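Local coordinates for serine-rich Repeat Adhesion Glycoprotein (Srr1) (PDB 4MBO) that binds fibrinogen as a surface adhesion glycoprotein of Streptococcus agalactiae, probably helping the bacterium attach to its host, at residues D84-L89 with T107-T112; L89-S94 with I102-T107. All coordinates share one frame; numbering follows the deposited sequence.

Contacts 1 and 2 lie side by side in the Ig-like part of the adhesin, with centres about 11 Å apart. Along the chain contact 2 is nested within contact 1: the turn at 84-89 runs into strand 89-95, the hairpin returns through strand 101-106, and helix 108-111 follows at once. Both share L89 and T107, where the hairpin's open end meets the turn and the helix. L90 ties them further, its side chain touching D84 and Y109 and its carbonyl the methyl of A110. Contact 2 is thus sheet pairing, partly buried, whereas contact 1 is a surface contact that joins the turn before the hairpin to the helix after it by side-chain hydrogen bonds.

Contact 1 of 2, residues D84-L89 with T107-T112; sequences DETGQL and TRYAST
The phenol of Y109 reaches across to the turn at 84-89 and donates from OH to D84 OD2 at 2.6 Å. It meets this oxygen on the syn side, 19° out of the carboxylate plane, and carboxylate and ring stand almost perpendicular, with D84 CG at the ring's edge. Y109 arrives there because its CG is anti to the backbone N (chi1 169°), which sends the ring away from the helix toward the turn. Q88 CB lies over one ring face, toward the rim, 3.8 Å from the centroid of the Y109 ring in a CH-pi contact; the Q88 amide, tilted from the ring plane, brings NE2 within 3.3 Å of Y109 CE1.

The other carboxylate oxygen, D84 OD1, serves the turn itself. It accepts from T86 N at 3.0 Å, which makes an Asx turn, and from Q88 N at 3.2 Å, the two donors coming from opposite faces of the carboxylate plane. A backbone bond from G87 N to D84 O closes a type I turn in the loop linking strand 82-83 to strand 89-95, and D84 N to Q88 O ties the two ends of that loop together. The T86 hydroxyl has two acceptors for its one proton: OG1 lies 2.6 Å from D84 OD1 and 2.7 Å from Q88 OE1.

T107 makes the second hydrogen bond between the segments. Its OG1 donates to L89 O at 2.8 Å, and as the helix N-cap the same oxygen accepts from A110 N in a nearly straight bond (163°). L89 O also lies at the edge of the Y109 ring. R108, on the same helix, forms a salt bridge with E56.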
ATOM      1  N   ASP A  84     -11.034   8.802  27.431  1.00 26.76           N
ATOM      2  CA  ASP A  84     -12.319   8.898  28.102  1.00 28.20           C
ATOM      3  C   ASP A  84     -12.900  10.308  27.885  1.00 31.06           C
ATOM      4  O   ASP A  84     -12.333  11.130  27.141  1.00 31.50           O
ATOM      5  CB  ASP A  84     -12.274   8.487  29.584  1.00 30.00           C
ATOM      6  CG  ASP A  84     -11.654   9.525  30.494  1.00 31.74           C
ATOM      7  OD1 ASP A  84     -11.164  10.577  30.020  1.00 32.72           O
ATOM      8  OD2 ASP A  84     -11.675   9.266  31.724  1.00 33.63           O
ATOM      9  N   GLU A  85     -14.031  10.576  28.515  1.00 34.02           N
ATOM     10  CA  GLU A  85     -14.731  11.847  28.283  1.00 37.10           C
ATOM     11  C   GLU A  85     -13.979  13.075  28.795  1.00 38.91           C
ATOM     12  O   GLU A  85     -14.257  14.199  28.365  1.00 40.18           O
ATOM     13  CB  GLU A  85     -16.163  11.798  28.843  1.00 40.23           C
ATOM     14  CG  GLU A  85     -16.308  11.845  30.365  1.00 44.05           C
ATOM     15  CD  GLU A  85     -15.839  10.587  31.089  1.00 47.02           C
ATOM     16  OE1 GLU A  85     -15.557   9.559  30.441  1.00 46.95           O
ATOM     17  OE2 GLU A  85     -15.773  10.631  32.339  1.00 55.42           O
ATOM     18  N   THR A  86     -13.036  12.860  29.711  1.00 38.75           N
ATOM     19  CA  THR A  86     -12.226  13.943  30.263  1.00 39.28           C
ATOM     20  C   THR A  86     -11.019  14.249  29.367  1.00 39.16           C
ATOM     21  O   THR A  86     -10.229  15.129  29.674  1.00 40.07           O
ATOM     22  CB  THR A  86     -11.705  13.588  31.675  1.00 40.17           C
ATOM     23  OG1 THR A  86     -10.631  12.638  31.587  1.00 42.13           O
ATOM     24  CG2 THR A  86     -12.830  13.011  32.538  1.00 39.74           C
ATOM     25  N   GLY A  87     -10.868  13.507  28.275  1.00 36.93           N
ATOM     26  CA  GLY A  87      -9.732  13.682  27.383  1.00 36.43           C
ATOM     27  C   GLY A  87      -8.485  12.935  27.867  1.00 37.52           C
ATOM     28  O   GLY A  87      -7.425  13.059  27.261  1.00 42.02           O
ATOM     29  N   GLN A  88      -8.609  12.146  28.934  1.00 34.99           N
ATOM     30  CA  GLN A  88      -7.454  11.392  29.463  1.00 34.05           C
ATOM     31  C   GLN A  88      -7.304  10.013  28.801  1.00 33.49           C
ATOM     32  O   GLN A  88      -8.263   9.440  28.316  1.00 28.82           O
ATOM     33  CB  GLN A  88      -7.546  11.294  30.969  1.00 34.60           C
ATOM     34  CG  GLN A  88      -7.202  12.620  31.657  1.00 37.75           C
ATOM     35  CD  GLN A  88      -7.558  12.608  33.119  1.00 39.89           C
ATOM     36  OE1 GLN A  88      -8.693  12.898  33.495  1.00 40.63           O
ATOM     37  NE2 GLN A  88      -6.577  12.313  33.961  1.00 41.17           N
ATOM     38  N   LEU A  89      -6.079   9.488  28.790  1.00 32.20           N
ATOM     39  CA  LEU A  89      -5.784   8.266  28.034  1.00 31.57           C
ATOM     40  C   LEU A  89      -6.125   6.978  28.802  1.00 27.78           C
ATOM     41  O   LEU A  89      -5.615   6.751  29.898  1.00 27.72           O
ATOM     42  CB  LEU A  89      -4.305   8.293  27.592  1.00 36.07           C
ATOM     43  CG  LEU A  89      -3.996   7.700  26.223  1.00 36.00           C
ATOM     44  CD1 LEU A  89      -2.586   8.070  25.755  1.00 39.92           C
ATOM     45  CD2 LEU A  89      -4.189   6.211  26.233  1.00 38.63           C
ATOM     46  N   THR A 107      -3.959   1.822  30.695  1.00 21.95           N
ATOM     47  CA  THR A 107      -3.036   2.699  31.409  1.00 23.03           C
ATOM     48  C   THR A 107      -3.222   2.709  32.929  1.00 23.56           C
ATOM     49  O   THR A 107      -4.180   2.171  33.483  1.00 23.34           O
ATOM     50  CB  THR A 107      -3.225   4.140  30.927  1.00 24.80           C
ATOM     51  OG1 THR A 107      -4.563   4.555  31.263  1.00 24.25           O
ATOM     52  CG2 THR A 107      -2.956   4.288  29.447  1.00 25.19           C
ATOM     53  N   ARG A 108      -2.277   3.347  33.624  1.00 26.12           N
ATOM     54  CA  ARG A 108      -2.386   3.533  35.061  1.00 26.90           C
ATOM     55  C   ARG A 108      -3.656   4.348  35.334  1.00 27.13           C
ATOM     56  O   ARG A 108      -4.443   4.017  36.214  1.00 25.60           O
ATOM     57  CB  ARG A 108      -1.130   4.267  35.600  1.00 30.33           C
ATOM     58  CG  ARG A 108      -1.078   4.435  37.105  1.00 33.77           C
ATOM     59  CD  ARG A 108       0.328   4.808  37.632  1.00 38.26           C
ATOM     60  NE  ARG A 108       1.370   3.909  37.100  1.00 39.31           N
ATOM     61  CZ  ARG A 108       2.486   4.281  36.471  1.00 39.83           C
ATOM     62  NH1 ARG A 108       2.865   5.558  36.386  1.00 43.65           N
ATOM     63  NH2 ARG A 108       3.305   3.347  36.025  1.00 39.37           N
ATOM     64  N   TYR A 109      -3.872   5.379  34.527  1.00 27.66           N
ATOM     65  CA  TYR A 109      -5.076   6.214  34.696  1.00 29.92           C
ATOM     66  C   TYR A 109      -6.341   5.352  34.608  1.00 28.68           C
ATOM     67  O   TYR A 109      -7.233   5.435  35.453  1.00 28.03           O
ATOM     68  CB  TYR A 109      -5.117   7.340  33.678  1.00 30.43           C
ATOM     69  CG  TYR A 109      -6.481   8.043  33.661  1.00 31.51           C
ATOM     70  CD1 TYR A 109      -6.868   8.874  34.704  1.00 33.34           C
ATOM     71  CD2 TYR A 109      -7.377   7.842  32.619  1.00 30.65           C
ATOM     72  CE1 TYR A 109      -8.094   9.504  34.705  1.00 32.78           C
ATOM     73  CE2 TYR A 109      -8.607   8.476  32.606  1.00 31.33           C
ATOM     74  CZ  TYR A 109      -8.965   9.310  33.661  1.00 34.24           C
ATOM     75  OH  TYR A 109     -10.200   9.958  33.703  1.00 31.16           O
ATOM     76  N   ALA A 110      -6.402   4.483  33.597  1.00 26.47           N
ATOM     77  CA  ALA A 110      -7.560   3.616  33.472  1.00 25.27           C
ATOM     78  C   ALA A 110      -7.792   2.742  34.695  1.00 25.94           C
ATOM     79  O   ALA A 110      -8.920   2.488  35.048  1.00 25.16           O
ATOM     80  CB  ALA A 110      -7.441   2.738  32.221  1.00 24.26           C
ATOM     81  N   SER A 111      -6.712   2.253  35.322  1.00 26.98           N
ATOM     82  CA  SER A 111      -6.818   1.383  36.494  1.00 29.12           C
ATOM     83  C   SER A 111      -7.423   2.073  37.736  1.00 31.30           C
ATOM     84  O   SER A 111      -7.830   1.391  38.664  1.00 32.77           O
ATOM     85  CB  SER A 111      -5.446   0.748  36.851  1.00 30.24           C
ATOM     86  OG  SER A 111      -4.510   1.709  37.357  1.00 32.06           O
ATOM     87  N   THR A 112      -7.523   3.405  37.712  1.00 32.11           N
ATOM     88  CA  THR A 112      -8.097   4.177  38.827  1.00 33.41           C
ATOM     89  C   THR A 112      -9.603   4.360  38.676  1.00 33.20           C
ATOM     90  O   THR A 112     -10.275   4.800  39.604  1.00 34.82           O
ATOM     91  CB  THR A 112      -7.484   5.598  38.947  1.00 35.16           C
ATOM     92  OG1 THR A 112      -7.865   6.425  37.830  1.00 33.56           O
ATOM     93  CG2 THR A 112      -5.974   5.541  39.046  1.00 35.30           C
TER

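Contact 2 of 2, residues L89-S94 with I102-T107; sequences LLATGS and ITYTWT
A91 CB touches the facing strand at two side chains, 4.0 Å from W106 CE3 and 4.4 Å from Y104 CB. W106 holds its CG anti to the carbonyl carbon (chi1 -62°), which turns the indole toward L90: CZ3 comes to 4.1 Å from L90 CB, and the ring meets L90 O with its edge. Farther along, the Y104 ring packs close against the backbone at G93, which has no side chain, with Y104 CD1 3.7 Å from G93 CA.

The backbones behind these groups form an antiparallel hairpin. T92 with T105 and S94 with T103 are the hydrogen-bonded pairs, and T105 N to T92 O is short at 2.8 Å, almost in line with the carbonyl. A91 with W106 and G93 with Y104 are non-hydrogen-bonded. Past the last strand residue, T107 N donates to L90 O at 2.9 Å, extending the pairing to the helix N-cap. On the other edge of strand 89-95, L90 and A91 both face I82 in a classic beta bulge.

F60 meets both the Y104 and W106 rings, and strand 116-126 packs against Y104, I102 and L90. With T92, S94, T103 and T105 on the opposite face, the hairpin is amphipathic: apolar toward the core of the Ig-like fold, hydroxyl-bearing on its other side.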
ATOM      1  N   LEU A  89      -6.079   9.488  28.790  1.00 32.20           N
ATOM      2  CA  LEU A  89      -5.784   8.266  28.034  1.00 31.57           C
ATOM      3  C   LEU A  89      -6.125   6.978  28.802  1.00 27.78           C
ATOM      4  O   LEU A  89      -5.615   6.751  29.898  1.00 27.72           O
ATOM      5  CB  LEU A  89      -4.305   8.293  27.592  1.00 36.07           C
ATOM      6  CG  LEU A  89      -3.996   7.700  26.223  1.00 36.00           C
ATOM      7  CD1 LEU A  89      -2.586   8.070  25.755  1.00 39.92           C
ATOM      8  CD2 LEU A  89      -4.189   6.211  26.233  1.00 38.63           C
ATOM      9  N   LEU A  90      -7.031   6.174  28.227  1.00 23.48           N
ATOM     10  CA  LEU A  90      -7.432   4.884  28.814  1.00 21.78           C
ATOM     11  C   LEU A  90      -6.531   3.737  28.350  1.00 20.11           C
ATOM     12  O   LEU A  90      -6.208   2.851  29.116  1.00 20.76           O
ATOM     13  CB  LEU A  90      -8.875   4.533  28.436  1.00 21.46           C
ATOM     14  CG  LEU A  90      -9.972   5.405  29.036  1.00 22.93           C
ATOM     15  CD1 LEU A  90     -11.288   4.997  28.386  1.00 23.69           C
ATOM     16  CD2 LEU A  90     -10.031   5.302  30.545  1.00 25.12           C
ATOM     17  N   ALA A  91      -6.156   3.754  27.089  1.00 19.72           N
ATOM     18  CA  ALA A  91      -5.345   2.659  26.548  1.00 19.75           C
ATOM     19  C   ALA A  91      -4.619   3.059  25.305  1.00 21.62           C
ATOM     20  O   ALA A  91      -5.098   3.907  24.540  1.00 22.11           O
ATOM     21  CB  ALA A  91      -6.252   1.473  26.230  1.00 19.56           C
ATOM     22  N   THR A  92      -3.455   2.449  25.080  1.00 20.15           N
ATOM     23  CA  THR A  92      -2.718   2.672  23.869  1.00 20.75           C
ATOM     24  C   THR A  92      -2.756   1.361  23.086  1.00 19.54           C
ATOM     25  O   THR A  92      -2.919   0.298  23.674  1.00 20.48           O
ATOM     26  CB  THR A  92      -1.271   3.051  24.181  1.00 23.28           C
ATOM     27  OG1 THR A  92      -0.697   2.049  25.018  1.00 24.85           O
ATOM     28  CG2 THR A  92      -1.245   4.367  24.921  1.00 23.23           C
ATOM     29  N   GLY A  93      -2.579   1.416  21.786  1.00 19.36           N
ATOM     30  CA  GLY A  93      -2.687   0.216  20.998  1.00 17.74           C
ATOM     31  C   GLY A  93      -1.725   0.127  19.854  1.00 17.99           C
ATOM     32  O   GLY A  93      -1.184   1.140  19.392  1.00 19.19           O
ATOM     33  N   SER A  94      -1.489  -1.102  19.428  1.00 17.72           N
ATOM     34  CA  SER A  94      -0.604  -1.342  18.301  1.00 19.30           C
ATOM     35  C   SER A  94      -1.086  -2.526  17.480  1.00 17.88           C
ATOM     36  O   SER A  94      -1.655  -3.492  18.020  1.00 17.36           O
ATOM     37  CB  SER A  94       0.844  -1.562  18.749  1.00 22.52           C
ATOM     38  OG  SER A  94       0.947  -2.622  19.658  1.00 23.17           O
ATOM     39  N   ILE A 102      -4.865  -6.191  16.760  1.00 14.04           N
ATOM     40  CA  ILE A 102      -4.638  -4.907  17.391  1.00 13.96           C
ATOM     41  C   ILE A 102      -4.711  -5.143  18.912  1.00 15.68           C
ATOM     42  O   ILE A 102      -5.733  -5.583  19.439  1.00 16.07           O
ATOM     43  CB  ILE A 102      -5.666  -3.861  17.004  1.00 15.02           C
ATOM     44  CG1 ILE A 102      -5.863  -3.813  15.471  1.00 16.07           C
ATOM     45  CG2 ILE A 102      -5.243  -2.527  17.577  1.00 16.64           C
ATOM     46  CD1 ILE A 102      -7.105  -3.102  15.039  1.00 17.10           C
ATOM     47  N   THR A 103      -3.620  -4.890  19.604  1.00 15.34           N
ATOM     48  CA  THR A 103      -3.529  -5.100  21.026  1.00 15.94           C
ATOM     49  C   THR A 103      -3.525  -3.761  21.725  1.00 16.32           C
ATOM     50  O   THR A 103      -2.692  -2.880  21.433  1.00 16.68           O
ATOM     51  CB  THR A 103      -2.245  -5.845  21.425  1.00 17.26           C
ATOM     52  OG1 THR A 103      -2.214  -7.112  20.781  1.00 17.49           O
ATOM     53  CG2 THR A 103      -2.131  -6.075  22.931  1.00 17.27           C
ATOM     54  N   TYR A 104      -4.475  -3.605  22.639  1.00 15.36           N
ATOM     55  CA  TYR A 104      -4.599  -2.416  23.469  1.00 16.32           C
ATOM     56  C   TYR A 104      -4.187  -2.734  24.896  1.00 16.64           C
ATOM     57  O   TYR A 104      -4.545  -3.770  25.449  1.00 17.23           O
ATOM     58  CB  TYR A 104      -6.032  -1.902  23.476  1.00 16.70           C
ATOM     59  CG  TYR A 104      -6.460  -1.263  22.186  1.00 16.77           C
ATOM     60  CD1 TYR A 104      -6.260   0.098  21.960  1.00 17.39           C
ATOM     61  CD2 TYR A 104      -7.114  -1.992  21.220  1.00 17.00           C
ATOM     62  CE1 TYR A 104      -6.681   0.678  20.758  1.00 18.42           C
ATOM     63  CE2 TYR A 104      -7.530  -1.433  20.036  1.00 17.83           C
ATOM     64  CZ  TYR A 104      -7.325  -0.100  19.817  1.00 18.14           C
ATOM     65  OH  TYR A 104      -7.758   0.398  18.611  1.00 21.47           O
ATOM     66  N   THR A 105      -3.428  -1.815  25.497  1.00 16.20           N
ATOM     67  CA  THR A 105      -2.939  -1.962  26.859  1.00 18.59           C
ATOM     68  C   THR A 105      -3.478  -0.841  27.744  1.00 19.34           C
ATOM     69  O   THR A 105      -3.290   0.346  27.431  1.00 19.81           O
ATOM     70  CB  THR A 105      -1.410  -1.940  26.875  1.00 19.09           C
ATOM     71  OG1 THR A 105      -0.905  -2.953  25.981  1.00 19.33           O
ATOM     72  CG2 THR A 105      -0.872  -2.193  28.306  1.00 20.08           C
ATOM     73  N   TRP A 106      -4.161  -1.216  28.824  1.00 19.35           N
ATOM     74  CA  TRP A 106      -4.749  -0.249  29.733  1.00 20.39           C
ATOM     75  C   TRP A 106      -3.684   0.551  30.498  1.00 21.52           C
ATOM     76  O   TRP A 106      -2.675   0.004  30.958  1.00 21.29           O
ATOM     77  CB  TRP A 106      -5.661  -0.936  30.740  1.00 20.36           C
ATOM     78  CG  TRP A 106      -6.817  -1.641  30.113  1.00 20.55           C
ATOM     79  CD1 TRP A 106      -6.965  -2.974  29.959  1.00 21.86           C
ATOM     80  CD2 TRP A 106      -7.980  -1.032  29.520  1.00 19.98           C
ATOM     81  NE1 TRP A 106      -8.133  -3.244  29.294  1.00 24.86           N
ATOM     82  CE2 TRP A 106      -8.808  -2.062  29.086  1.00 23.49           C
ATOM     83  CE3 TRP A 106      -8.413   0.299  29.367  1.00 20.18           C
ATOM     84  CZ2 TRP A 106     -10.059  -1.816  28.466  1.00 19.24           C
ATOM     85  CZ3 TRP A 106      -9.646   0.554  28.757  1.00 20.63           C
ATOM     86  CH2 TRP A 106     -10.443  -0.504  28.295  1.00 20.43           C
ATOM     87  N   THR A 107      -3.959   1.822  30.695  1.00 21.95           N
ATOM     88  CA  THR A 107      -3.036   2.699  31.409  1.00 23.03           C
ATOM     89  C   THR A 107      -3.222   2.709  32.929  1.00 23.56           C
ATOM     90  O   THR A 107      -4.180   2.171  33.483  1.00 23.34           O
ATOM     91  CB  THR A 107      -3.225   4.140  30.927  1.00 24.80           C
ATOM     92  OG1 THR A 107      -4.563   4.555  31.263  1.00 24.25           O
ATOM     93  CG2 THR A 107      -2.956   4.288  29.447  1.00 25.19           C
TER
HETATM   94  O   HOH W   1      -1.034  -6.818  18.387  1.00 15.98           O